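Local coordinates for protein nitrite oxidoreductase subunit A (Kuenenia stuttgartiensis, PDB 7B04) that is a molybdopterin oxidoreductase-family subunit related to NarG that holds a molybdenum atom, an iron/sulfur cluster and two MD1 molecules, at residues Tyr532-Leu537 with Glu849-Thr854; Arg1061-Pro1066 with Asn1095-Glu1100; Thr354-Phe359 with Asn843-Arg848. One frame throughout, in Å; residues are numbered along the deposited sequence.

Following the chain from the N terminus, contact 3 opens at helix 355-368 and contact 1 opens at the turn before helix 535-541. Contact 3 then closes at 843-848 and contact 1 immediately afterwards at 849-854, so the two long loops cross. These closing segments are consecutive, and they bring strand 847-848 and the loop after it back to helix 355-368 and the turn before helix 535-541, which carry Asp355 and Tyr532, two residues bonded to the guanine of MD1 chain C. Contact 2 follows in series, a short loop between 1061-1066 and 1095-1100. It joins contact 1 through Glu1100, whose OE2 probably accepts hydrogen bonds from Glu852 N and Ala853 N, but does not touch contact 3.

Contact 1: Tyr532-Leu537 with Glu849-Thr854; sequences YFHATL and EGPEAT. With MD1 (phosphoric acid 4-(2-amino-4-oxo-3,4,5,6,-tetrahydro-pteridin-6-yl)-2-hydroxy-3,4-dimercapto-but-3-en-yl ester guanylate ester), chain C.
A type I beta turn from Tyr532 to Ala535 presents Phe533 and His534 to Pro851 and Glu849, with the two backbones nearest where Phe533 CA lies 6.0 Å from Gly850 CA. The contact illustrates how a proline can seat itself on an aromatic ring. Pro851 CG stands over one face of Phe533, 3.6 Å from the ring centroid and 17° off the normal, a CH-pi interaction, while Pro851 CD rests against Phe533 CB at 3.4 Å. With CG anti to the backbone N (chi1 -173°), the phenyl ring is swung out so that the pyrrolidine crosses it at about a right angle. The same ring turns its edge to its neighbour in sequence: Phe533 CD2 lies 3.4 Å above the plane of the His534 imidazole, over its centre. That imidazole meets the other segment by its own edge, where His534 NE2 comes to 2.9 Å from Glu849 O, near the ring plane. NE2 is also weakly hydrogen-bonded to Asn859 OD1.

Tyr532 works in two directions. Along its edge, CE1 packs on the methyl carbon of Ala853 (CE1 to CB 4.3 Å). At the far end of the ring, OH donates a hydrogen bond of 2.9 Å to N7 of MD1 chain C, in the plane of the phenol, and so holds the imidazole edge of the guanine. Ala853 is the centre of an inverse gamma turn.

In the fold, His534 is the N-cap residue of helix 535-541, Glu849 pairs by its backbone with Ala860 of strand 860-862, and Phe533 also packs on Thr886 of helix 882-887, so the turn leads into helix 535-541 and packs on helix 882-887 and on the loop leaving strand 847-848.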
# COMPACT_ATOMS: atom_id res chain seq x y z
N TYR B 532 18.98 10.06 8.10
CA TYR B 532 19.87 11.21 8.03
C TYR B 532 21.15 10.91 8.81
O TYR B 532 21.16 10.08 9.72
CB TYR B 532 19.20 12.48 8.56
CG TYR B 532 18.08 12.99 7.68
CD1 TYR B 532 18.36 13.70 6.51
CD2 TYR B 532 16.76 12.77 8.01
CE1 TYR B 532 17.33 14.17 5.71
CE2 TYR B 532 15.73 13.23 7.21
CZ TYR B 532 16.02 13.93 6.06
OH TYR B 532 15.00 14.39 5.27
N PHE B 533 22.22 11.63 8.45
CA PHE B 533 23.55 11.31 8.95
C PHE B 533 23.60 11.31 10.47
O PHE B 533 24.14 10.38 11.09
CB PHE B 533 24.57 12.30 8.38
CG PHE B 533 25.99 11.97 8.71
CD1 PHE B 533 26.69 11.05 7.94
CD2 PHE B 533 26.63 12.57 9.78
CE1 PHE B 533 28.00 10.74 8.24
CE2 PHE B 533 27.95 12.27 10.07
CZ PHE B 533 28.63 11.35 9.30
N HIS B 534 23.03 12.33 11.10
CA HIS B 534 23.14 12.49 12.54
C HIS B 534 21.96 11.85 13.26
O HIS B 534 21.49 12.33 14.30
CB HIS B 534 23.26 13.97 12.89
CG HIS B 534 24.54 14.59 12.41
ND1 HIS B 534 25.76 14.31 12.98
CD2 HIS B 534 24.79 15.44 11.39
CE1 HIS B 534 26.71 14.97 12.34
NE2 HIS B 534 26.14 15.67 11.37
N ALA B 535 21.44 10.77 12.68
CA ALA B 535 20.39 9.99 13.34
C ALA B 535 20.84 9.55 14.73
O ALA B 535 20.04 9.54 15.68
CB ALA B 535 20.00 8.79 12.47
N THR B 536 22.12 9.20 14.87
CA THR B 536 22.67 8.79 16.16
C THR B 536 22.40 9.83 17.24
O THR B 536 21.95 9.49 18.34
CB THR B 536 24.19 8.57 16.04
OG1 THR B 536 24.46 7.63 14.99
CG2 THR B 536 24.76 8.02 17.34
N LEU B 537 22.64 11.09 16.92
CA LEU B 537 22.35 12.17 17.85
C LEU B 537 20.85 12.31 18.05
O LEU B 537 20.38 12.54 19.18
CB LEU B 537 22.92 13.48 17.31
CG LEU B 537 24.42 13.70 17.42
CD1 LEU B 537 24.79 14.78 16.43
CD2 LEU B 537 24.78 14.10 18.84
N GLU B 849 24.46 19.85 11.81
CA GLU B 849 23.93 19.90 10.46
C GLU B 849 24.45 18.73 9.65
O GLU B 849 25.49 18.14 9.97
CB GLU B 849 24.30 21.22 9.77
CG GLU B 849 23.71 22.47 10.42
CD GLU B 849 22.20 22.54 10.29
OE1 GLU B 849 21.65 22.01 9.30
OE2 GLU B 849 21.55 23.14 11.18
N GLY B 850 23.70 18.34 8.63
CA GLY B 850 24.09 17.22 7.81
C GLY B 850 25.29 17.52 6.94
O GLY B 850 25.54 18.67 6.55
N PRO B 851 26.07 16.48 6.62
CA PRO B 851 27.20 16.67 5.69
C PRO B 851 26.76 17.05 4.29
O PRO B 851 27.58 17.56 3.52
CB PRO B 851 27.90 15.31 5.70
CG PRO B 851 27.43 14.64 6.95
CD PRO B 851 26.03 15.12 7.16
N GLU B 852 25.52 16.77 3.92
CA GLU B 852 24.98 17.29 2.67
C GLU B 852 23.58 17.89 2.78
O GLU B 852 23.29 18.83 2.04
CB GLU B 852 24.97 16.18 1.60
CG GLU B 852 24.58 16.65 0.22
CD GLU B 852 24.92 15.63 -0.84
OE1 GLU B 852 25.49 14.58 -0.48
OE2 GLU B 852 24.62 15.87 -2.02
N ALA B 853 22.75 17.45 3.72
CA ALA B 853 21.33 17.83 3.78
C ALA B 853 21.10 19.04 4.69
O ALA B 853 20.37 18.98 5.68
CB ALA B 853 20.49 16.64 4.22
N THR B 854 21.74 20.16 4.34
CA THR B 854 21.59 21.38 5.12
C THR B 854 21.89 22.57 4.22
O THR B 854 22.66 22.44 3.27
CB THR B 854 22.54 21.38 6.33
OG1 THR B 854 22.33 22.57 7.10
CG2 THR B 854 23.99 21.33 5.88
PB MD1 C . 9.19 5.00 8.08
O3B MD1 C . 10.18 5.86 7.09
O1B MD1 C . 7.86 5.70 8.20
O2B MD1 C . 9.82 4.88 9.45
O3A MD1 C . 8.97 3.49 7.44
C10 MD1 C . 10.03 2.58 7.39
C11 MD1 C . 9.47 1.14 7.57
O11 MD1 C . 8.03 1.16 6.86
C12 MD1 C . 10.37 0.24 7.15
S12 MD1 C . 12.13 0.57 7.46
C13 MD1 C . 10.08 -1.11 6.46
S13 MD1 C . 11.54 -2.11 6.03
C14 MD1 C . 8.80 -1.62 6.07
N15 MD1 C . 8.31 -0.62 4.92
C16 MD1 C . 6.93 -0.73 4.64
C15 MD1 C . 6.39 -0.65 3.26
O14 MD1 C . 7.13 -0.50 2.34
N17 MD1 C . 4.93 -0.78 3.04
C17 MD1 C . 3.98 -0.98 4.24
N16 MD1 C . 2.55 -1.10 4.02
N18 MD1 C . 4.52 -1.05 5.65
C20 MD1 C . 5.94 -0.94 5.88
N8 MD1 C . 6.50 -1.00 7.17
C7 MD1 C . 7.82 -1.91 7.18
PA MD1 C . 9.72 7.17 6.20
O1A MD1 C . 10.75 7.39 5.12
O2A MD1 C . 8.37 6.87 5.58
O5' MD1 C . 9.60 8.53 7.12
C5' MD1 C . 8.43 8.77 7.83
C4' MD1 C . 8.10 10.31 7.87
O4' MD1 C . 9.30 11.15 8.41
C1' MD1 C . 9.35 12.35 7.42
N9 MD1 C . 10.68 13.00 7.41
C4 MD1 C . 11.10 13.68 8.47
N3 MD1 C . 10.47 13.94 9.80
C2 MD1 C . 11.18 14.73 10.80
N2 MD1 C . 10.56 14.98 12.09
N1 MD1 C . 12.49 15.26 10.51
C6 MD1 C . 13.09 15.01 9.24
O6 MD1 C . 14.16 15.43 8.99
C5 MD1 C . 12.33 14.18 8.19
N7 MD1 C . 12.65 13.80 6.95
C8 MD1 C . 11.63 13.07 6.46
C2' MD1 C . 9.09 11.78 6.31
O2' MD1 C . 8.67 12.76 5.32
C3' MD1 C . 7.85 10.75 6.70
O3' MD1 C . 6.59 11.47 6.71

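Contact 2: Arg1061-Pro1066 with Asn1095-Glu1100; sequences RDWSMP and NTVPKE. With MD1 (phosphoric acid 4-(2-amino-4-oxo-3,4,5,6,-tetrahydro-pteridin-6-yl)-2-hydroxy-3,4-dimercapto-but-3-en-yl ester guanylate ester), chain D.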
# COMPACT_ATOMS: atom_id res chain seq x y z
N ARG B 1061 23.12 8.35 -1.97
CA ARG B 1061 24.52 8.05 -1.72
C ARG B 1061 24.70 7.40 -0.36
O ARG B 1061 23.87 7.53 0.54
CB ARG B 1061 25.37 9.33 -1.78
CG ARG B 1061 26.74 9.21 -1.20
CD ARG B 1061 27.62 10.42 -1.20
NE ARG B 1061 28.92 9.88 -0.86
CZ ARG B 1061 29.74 9.35 -1.76
NH1 ARG B 1061 29.40 9.35 -3.05
NH2 ARG B 1061 30.88 8.83 -1.39
N ASP B 1062 25.83 6.70 -0.23
CA ASP B 1062 26.21 6.07 1.02
C ASP B 1062 27.10 7.02 1.82
O ASP B 1062 27.97 7.69 1.27
CB ASP B 1062 26.97 4.77 0.75
CG ASP B 1062 27.32 4.05 2.02
OD1 ASP B 1062 26.39 3.65 2.74
OD2 ASP B 1062 28.53 3.89 2.30
N TRP B 1063 26.86 7.07 3.13
CA TRP B 1063 27.63 7.89 4.06
C TRP B 1063 28.22 6.99 5.13
O TRP B 1063 27.49 6.22 5.77
CB TRP B 1063 26.75 8.98 4.68
CG TRP B 1063 26.36 10.05 3.71
CD1 TRP B 1063 25.20 10.12 2.99
CD2 TRP B 1063 27.13 11.19 3.34
NE1 TRP B 1063 25.21 11.25 2.20
CE2 TRP B 1063 26.38 11.92 2.40
CE3 TRP B 1063 28.39 11.68 3.72
CZ2 TRP B 1063 26.84 13.11 1.83
CZ3 TRP B 1063 28.84 12.85 3.16
CH2 TRP B 1063 28.07 13.56 2.22
N SER B 1064 29.54 7.05 5.30
CA SER B 1064 30.24 6.24 6.30
C SER B 1064 30.34 7.02 7.60
O SER B 1064 31.19 7.90 7.75
CB SER B 1064 31.62 5.84 5.78
OG SER B 1064 32.24 4.92 6.66
N MET B 1065 29.49 6.69 8.57
CA MET B 1065 29.48 7.40 9.84
C MET B 1065 30.65 6.99 10.71
O MET B 1065 30.81 5.79 10.99
CB MET B 1065 28.19 7.12 10.60
CG MET B 1065 27.02 7.91 10.11
SD MET B 1065 26.50 7.31 8.51
CE MET B 1065 24.87 8.01 8.51
N PRO B 1066 31.49 7.92 11.16
CA PRO B 1066 32.47 7.57 12.21
C PRO B 1066 31.81 7.12 13.50
O PRO B 1066 32.38 6.28 14.21
CB PRO B 1066 33.26 8.88 12.39
CG PRO B 1066 33.01 9.67 11.15
CD PRO B 1066 31.62 9.32 10.72
N ASN B 1095 24.73 2.54 9.60
CA ASN B 1095 23.29 2.67 9.38
C ASN B 1095 23.09 3.60 8.19
O ASN B 1095 23.26 4.82 8.31
CB ASN B 1095 22.60 3.22 10.62
CG ASN B 1095 21.23 2.62 10.82
OD1 ASN B 1095 21.09 1.44 11.13
ND2 ASN B 1095 20.20 3.44 10.64
N THR B 1096 22.78 3.03 7.04
CA THR B 1096 22.77 3.79 5.80
C THR B 1096 21.70 4.87 5.81
O THR B 1096 20.63 4.72 6.42
CB THR B 1096 22.55 2.87 4.61
OG1 THR B 1096 21.19 2.42 4.62
CG2 THR B 1096 23.53 1.71 4.66
N VAL B 1097 22.00 5.97 5.13
CA VAL B 1097 21.12 7.14 5.11
C VAL B 1097 20.84 7.57 3.68
O VAL B 1097 21.70 8.20 3.04
CB VAL B 1097 21.75 8.28 5.92
CG1 VAL B 1097 21.60 7.99 7.37
CG2 VAL B 1097 23.25 8.46 5.55
N PRO B 1098 19.66 7.27 3.13
CA PRO B 1098 19.37 7.74 1.77
C PRO B 1098 18.89 9.18 1.71
O PRO B 1098 18.94 9.78 0.62
CB PRO B 1098 18.27 6.78 1.29
CG PRO B 1098 18.31 5.63 2.24
CD PRO B 1098 18.72 6.22 3.54
N LYS B 1099 18.46 9.76 2.83
CA LYS B 1099 17.89 11.10 2.84
C LYS B 1099 18.92 12.21 2.99
O LYS B 1099 18.56 13.38 2.83
CB LYS B 1099 16.83 11.20 3.94
CG LYS B 1099 15.66 10.27 3.68
CD LYS B 1099 14.56 10.40 4.71
CE LYS B 1099 13.44 9.43 4.38
NZ LYS B 1099 12.29 9.54 5.31
N GLU B 1100 20.18 11.89 3.28
CA GLU B 1100 21.22 12.91 3.31
C GLU B 1100 21.57 13.22 1.86
O GLU B 1100 22.56 12.74 1.30
CB GLU B 1100 22.43 12.47 4.11
CG GLU B 1100 22.36 12.91 5.55
CD GLU B 1100 22.79 14.35 5.75
OE1 GLU B 1100 22.43 14.92 6.80
OE2 GLU B 1100 23.49 14.90 4.87
PB MD1 D . 14.60 -5.47 0.49
O3B MD1 D . 13.07 -5.27 -0.08
O1B MD1 D . 15.53 -5.59 -0.69
O2B MD1 D . 14.65 -6.75 1.30
O3A MD1 D . 15.09 -4.22 1.45
C10 MD1 D . 14.18 -3.36 2.08
C11 MD1 D . 14.75 -1.92 2.08
O11 MD1 D . 14.14 -1.11 0.83
C12 MD1 D . 14.53 -1.31 3.24
S12 MD1 D . 13.52 -2.15 4.49
C13 MD1 D . 15.08 0.09 3.67
S13 MD1 D . 14.57 0.59 5.34
C14 MD1 D . 15.91 1.03 2.93
N15 MD1 D . 14.93 2.24 2.56
C16 MD1 D . 15.38 3.12 1.56
C15 MD1 D . 14.66 4.41 1.36
O14 MD1 D . 13.74 4.68 2.05
N17 MD1 D . 15.10 5.36 0.30
C17 MD1 D . 16.30 5.00 -0.60
N16 MD1 D . 16.73 5.93 -1.63
N18 MD1 D . 17.04 3.70 -0.41
C20 MD1 D . 16.63 2.77 0.61
N8 MD1 D . 17.34 1.57 0.74
C7 MD1 D . 16.79 0.53 1.82
PA MD1 D . 12.25 -6.43 -0.92
O1A MD1 D . 10.76 -6.27 -0.74
O2A MD1 D . 12.60 -6.27 -2.37
O5' MD1 D . 12.69 -7.97 -0.53
C5' MD1 D . 11.88 -8.99 -1.03
C4' MD1 D . 12.50 -9.60 -2.33
O4' MD1 D . 12.54 -11.15 -2.20
C1' MD1 D . 11.36 -11.67 -3.07
N9 MD1 D . 10.53 -12.66 -2.32
C4 MD1 D . 11.06 -13.82 -2.01
N3 MD1 D . 12.41 -14.39 -2.27
C2 MD1 D . 12.73 -15.73 -1.80
N2 MD1 D . 14.05 -16.27 -2.06
N1 MD1 D . 11.76 -16.51 -1.09
C6 MD1 D . 10.47 -15.97 -0.84
O6 MD1 D . 9.66 -16.61 -0.25
C5 MD1 D . 10.13 -14.55 -1.33
N7 MD1 D . 9.03 -13.81 -1.25
C8 MD1 D . 9.27 -12.63 -1.86
C2' MD1 D . 10.68 -10.64 -3.38
O2' MD1 D . 10.12 -10.79 -4.72
C3' MD1 D . 11.75 -9.38 -3.34
O3' MD1 D . 12.53 -9.38 -4.57
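The loop 1095-1100 borders the pockets of both MD1 molecules, and the segment 1061-1066 backs it, with Trp1063 and Met1065 closing on Val1097 and Glu1100. On the ligand side, Pro1098 CB lies 3.3 Å from C17 of MD1 chain D, on its pterin, while the next residue, Lys1099, extends to a phosphate oxygen of MD1 chain C, with which it makes a salt bridge. A single loop thus touches two ligands, a compact example of how consecutive residues can serve what are probably, as in relatives, the two pterin cofactors of a single centre.

Behind the ligands the contact is mainly apolar. Val1097 is the hub: its CG2 lies obliquely beside the indole, 3.6 Å from Trp1063 CD1, and the same methyl meets Met1065 CE at 3.4 Å. Met1065 and Val1097 approach tip to tip, the methionine chain being bent at chi2 (71°) to bring its methyl inward. One polar bond completes the interface. Trp1063 NE1 donates to Glu1100 O over 3.2 Å with an angle of 147° at the hydrogen; the acceptor uses a lone pair in the carbonyl plane, though it sits 23° out of the indole plane. Glu1100 CB packs beside the donor, 3.6 Å from Trp1063 NE1, off the indole plane on the side opposite Arg1061 CD. The glutamate carboxylate turns toward Ala853 in the 849-854 loop.

One face of the indole carries Arg1061 CD, 4.0 Å above the plane; the guanidinium beyond it pairs with Asp983 and makes a cation-pi interaction with Trp882. Asp1062, which bonds His619, and Thr1096, which bonds Lys661, both touch helix 615-618. Helix 882-887 lies against Trp1063 and Pro1066, and loop 1095-1100 runs on into strand 1102-1109.

Contact 3: Thr354-Phe359 with Asn843-Arg848; sequences TDTALF and NFIVHR. With MD1 (phosphoric acid 4-(2-amino-4-oxo-3,4,5,6,-tetrahydro-pteridin-6-yl)-2-hydroxy-3,4-dimercapto-but-3-en-yl ester guanylate ester), chain C.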
# COMPACT_ATOMS: atom_id res chain seq x y z
N THR B 354 16.89 18.33 11.56
CA THR B 354 17.07 19.25 12.68
C THR B 354 16.30 18.85 13.94
O THR B 354 16.07 19.71 14.80
CB THR B 354 16.64 20.68 12.31
OG1 THR B 354 15.22 20.74 12.13
CG2 THR B 354 17.34 21.15 11.04
N ASP B 355 15.89 17.58 14.10
CA ASP B 355 15.05 17.24 15.24
C ASP B 355 15.81 17.23 16.56
O ASP B 355 15.20 17.38 17.62
CB ASP B 355 14.38 15.88 15.06
CG ASP B 355 13.24 15.91 14.06
OD1 ASP B 355 12.33 15.06 14.17
OD2 ASP B 355 13.27 16.77 13.15
N THR B 356 17.14 17.03 16.52
CA THR B 356 17.90 17.04 17.76
C THR B 356 17.73 18.36 18.49
O THR B 356 17.54 18.38 19.71
CB THR B 356 19.38 16.77 17.49
OG1 THR B 356 19.54 15.51 16.82
CG2 THR B 356 20.16 16.74 18.80
N ALA B 357 17.77 19.47 17.75
CA ALA B 357 17.61 20.78 18.37
C ALA B 357 16.24 20.92 19.02
O ALA B 357 16.13 21.45 20.13
CB ALA B 357 17.83 21.87 17.33
N LEU B 358 15.19 20.42 18.36
CA LEU B 358 13.83 20.58 18.88
C LEU B 358 13.69 19.94 20.25
O LEU B 358 13.18 20.55 21.19
CB LEU B 358 12.83 19.98 17.90
CG LEU B 358 11.36 20.00 18.35
CD1 LEU B 358 10.86 21.43 18.49
CD2 LEU B 358 10.49 19.21 17.40
N PHE B 359 14.15 18.69 20.39
CA PHE B 359 14.04 18.00 21.67
C PHE B 359 15.04 18.52 22.69
O PHE B 359 14.81 18.36 23.90
CB PHE B 359 14.19 16.50 21.47
CG PHE B 359 13.00 15.86 20.82
CD1 PHE B 359 11.93 15.43 21.58
CD2 PHE B 359 12.94 15.71 19.44
CE1 PHE B 359 10.82 14.84 20.98
CE2 PHE B 359 11.84 15.13 18.84
CZ PHE B 359 10.78 14.69 19.61
N ASN B 843 30.18 13.96 22.48
CA ASN B 843 30.01 13.44 23.84
C ASN B 843 28.69 13.89 24.43
O ASN B 843 28.00 13.12 25.10
CB ASN B 843 31.18 13.87 24.72
CG ASN B 843 31.42 15.37 24.70
OD1 ASN B 843 30.67 16.12 24.08
ND2 ASN B 843 32.47 15.81 25.38
N PHE B 844 28.31 15.15 24.20
CA PHE B 844 27.00 15.65 24.56
C PHE B 844 26.01 15.40 23.43
O PHE B 844 26.38 15.24 22.27
CB PHE B 844 27.06 17.15 24.85
CG PHE B 844 27.67 17.50 26.18
CD1 PHE B 844 26.91 17.44 27.33
CD2 PHE B 844 28.99 17.88 26.27
CE1 PHE B 844 27.46 17.76 28.56
CE2 PHE B 844 29.55 18.21 27.48
CZ PHE B 844 28.79 18.15 28.63
N ILE B 845 24.73 15.37 23.79
CA ILE B 845 23.67 15.31 22.79
C ILE B 845 23.55 16.71 22.20
O ILE B 845 22.94 17.60 22.80
CB ILE B 845 22.34 14.82 23.38
CG1 ILE B 845 22.49 13.38 23.89
CG2 ILE B 845 21.23 14.90 22.35
CD1 ILE B 845 21.33 12.89 24.72
N VAL B 846 24.14 16.91 21.03
CA VAL B 846 24.22 18.21 20.39
C VAL B 846 23.55 18.12 19.03
O VAL B 846 23.45 17.05 18.43
CB VAL B 846 25.70 18.67 20.26
CG1 VAL B 846 26.45 17.80 19.26
CG2 VAL B 846 25.78 20.15 19.88
N HIS B 847 23.07 19.26 18.54
CA HIS B 847 22.53 19.35 17.19
C HIS B 847 23.66 19.60 16.21
O HIS B 847 24.52 20.46 16.44
CB HIS B 847 21.48 20.46 17.08
CG HIS B 847 20.99 20.67 15.68
ND1 HIS B 847 21.61 21.52 14.79
CD2 HIS B 847 19.95 20.12 15.01
CE1 HIS B 847 20.97 21.50 13.64
NE2 HIS B 847 19.96 20.66 13.75
N ARG B 848 23.66 18.85 15.11
CA ARG B 848 24.66 19.01 14.06
C ARG B 848 23.97 19.01 12.71
O ARG B 848 23.01 18.26 12.50
CB ARG B 848 25.71 17.89 14.11
CG ARG B 848 26.56 17.89 15.37
CD ARG B 848 27.65 16.83 15.30
NE ARG B 848 28.64 17.14 14.27
CZ ARG B 848 29.68 16.36 13.98
NH1 ARG B 848 30.53 16.73 13.03
NH2 ARG B 848 29.86 15.22 14.63
PB MD1 C . 9.19 5.00 8.08
O3B MD1 C . 10.18 5.86 7.09
O1B MD1 C . 7.86 5.70 8.20
O2B MD1 C . 9.82 4.88 9.45
O3A MD1 C . 8.97 3.49 7.44
C10 MD1 C . 10.03 2.58 7.39
C11 MD1 C . 9.47 1.14 7.57
O11 MD1 C . 8.03 1.16 6.86
C12 MD1 C . 10.37 0.24 7.15
S12 MD1 C . 12.13 0.57 7.46
C13 MD1 C . 10.08 -1.11 6.46
S13 MD1 C . 11.54 -2.11 6.03
C14 MD1 C . 8.80 -1.62 6.07
N15 MD1 C . 8.31 -0.62 4.92
C16 MD1 C . 6.93 -0.73 4.64
C15 MD1 C . 6.39 -0.65 3.26
O14 MD1 C . 7.13 -0.50 2.34
N17 MD1 C . 4.93 -0.78 3.04
C17 MD1 C . 3.98 -0.98 4.24
N16 MD1 C . 2.55 -1.10 4.02
N18 MD1 C . 4.52 -1.05 5.65
C20 MD1 C . 5.94 -0.94 5.88
N8 MD1 C . 6.50 -1.00 7.17
C7 MD1 C . 7.82 -1.91 7.18
PA MD1 C . 9.72 7.17 6.20
O1A MD1 C . 10.75 7.39 5.12
O2A MD1 C . 8.37 6.87 5.58
O5' MD1 C . 9.60 8.53 7.12
C5' MD1 C . 8.43 8.77 7.83
C4' MD1 C . 8.10 10.31 7.87
O4' MD1 C . 9.30 11.15 8.41
C1' MD1 C . 9.35 12.35 7.42
N9 MD1 C . 10.68 13.00 7.41
C4 MD1 C . 11.10 13.68 8.47
N3 MD1 C . 10.47 13.94 9.80
C2 MD1 C . 11.18 14.73 10.80
N2 MD1 C . 10.56 14.98 12.09
N1 MD1 C . 12.49 15.26 10.51
C6 MD1 C . 13.09 15.01 9.24
O6 MD1 C . 14.16 15.43 8.99
C5 MD1 C . 12.33 14.18 8.19
N7 MD1 C . 12.65 13.80 6.95
C8 MD1 C . 11.63 13.07 6.46
C2' MD1 C . 9.09 11.78 6.31
O2' MD1 C . 8.67 12.76 5.32
C3' MD1 C . 7.85 10.75 6.70
O3' MD1 C . 6.59 11.47 6.71
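His847 lays its imidazole alongside the first turn of helix 355-368, overlapping Thr354 and Ala357. Thr354 CA sits at the edge of the ring, in its plane, 3.4 Å from His847 NE2, and the two side chains lie side by side, pointing the same way. Farther round the ring, His847 CD2 packs on Ala357 CB at 3.6 Å. A chi1 of 175° turns the imidazole away from its own backbone N and lays it across the helix start, where Thr356 CA and His847 CA mark the nearest backbone approach. Thr356 adds its methyl, CG2, which comes to 3.3 Å from Val846 O and 4.1 Å from Ile845 CG2.

Thr354 occupies the N-cap position without making a side-chain cap; its OG1 bonds Arg351 O instead. His847 pairs by its backbone with Val862 of strand 860-862, and its N is hydrogen-bonded to Tyr492 OH.

Asp355, the first residue of the helix, points away from 843-848 and grips the guanine of MD1 chain C with both carboxylate oxygens. OD1 accepts from N2 at 2.7 Å, and OD2 accepts from N1 at 3.1 Å, with a further weak bond from N2. No hydrogen bond crosses between the two protein segments, so this is a division of labour: van der Waals contact on one side of the helix start, and on the other a carboxylate that matches the paired donors of guanine, its negative charge probably favoured by the helix N terminus.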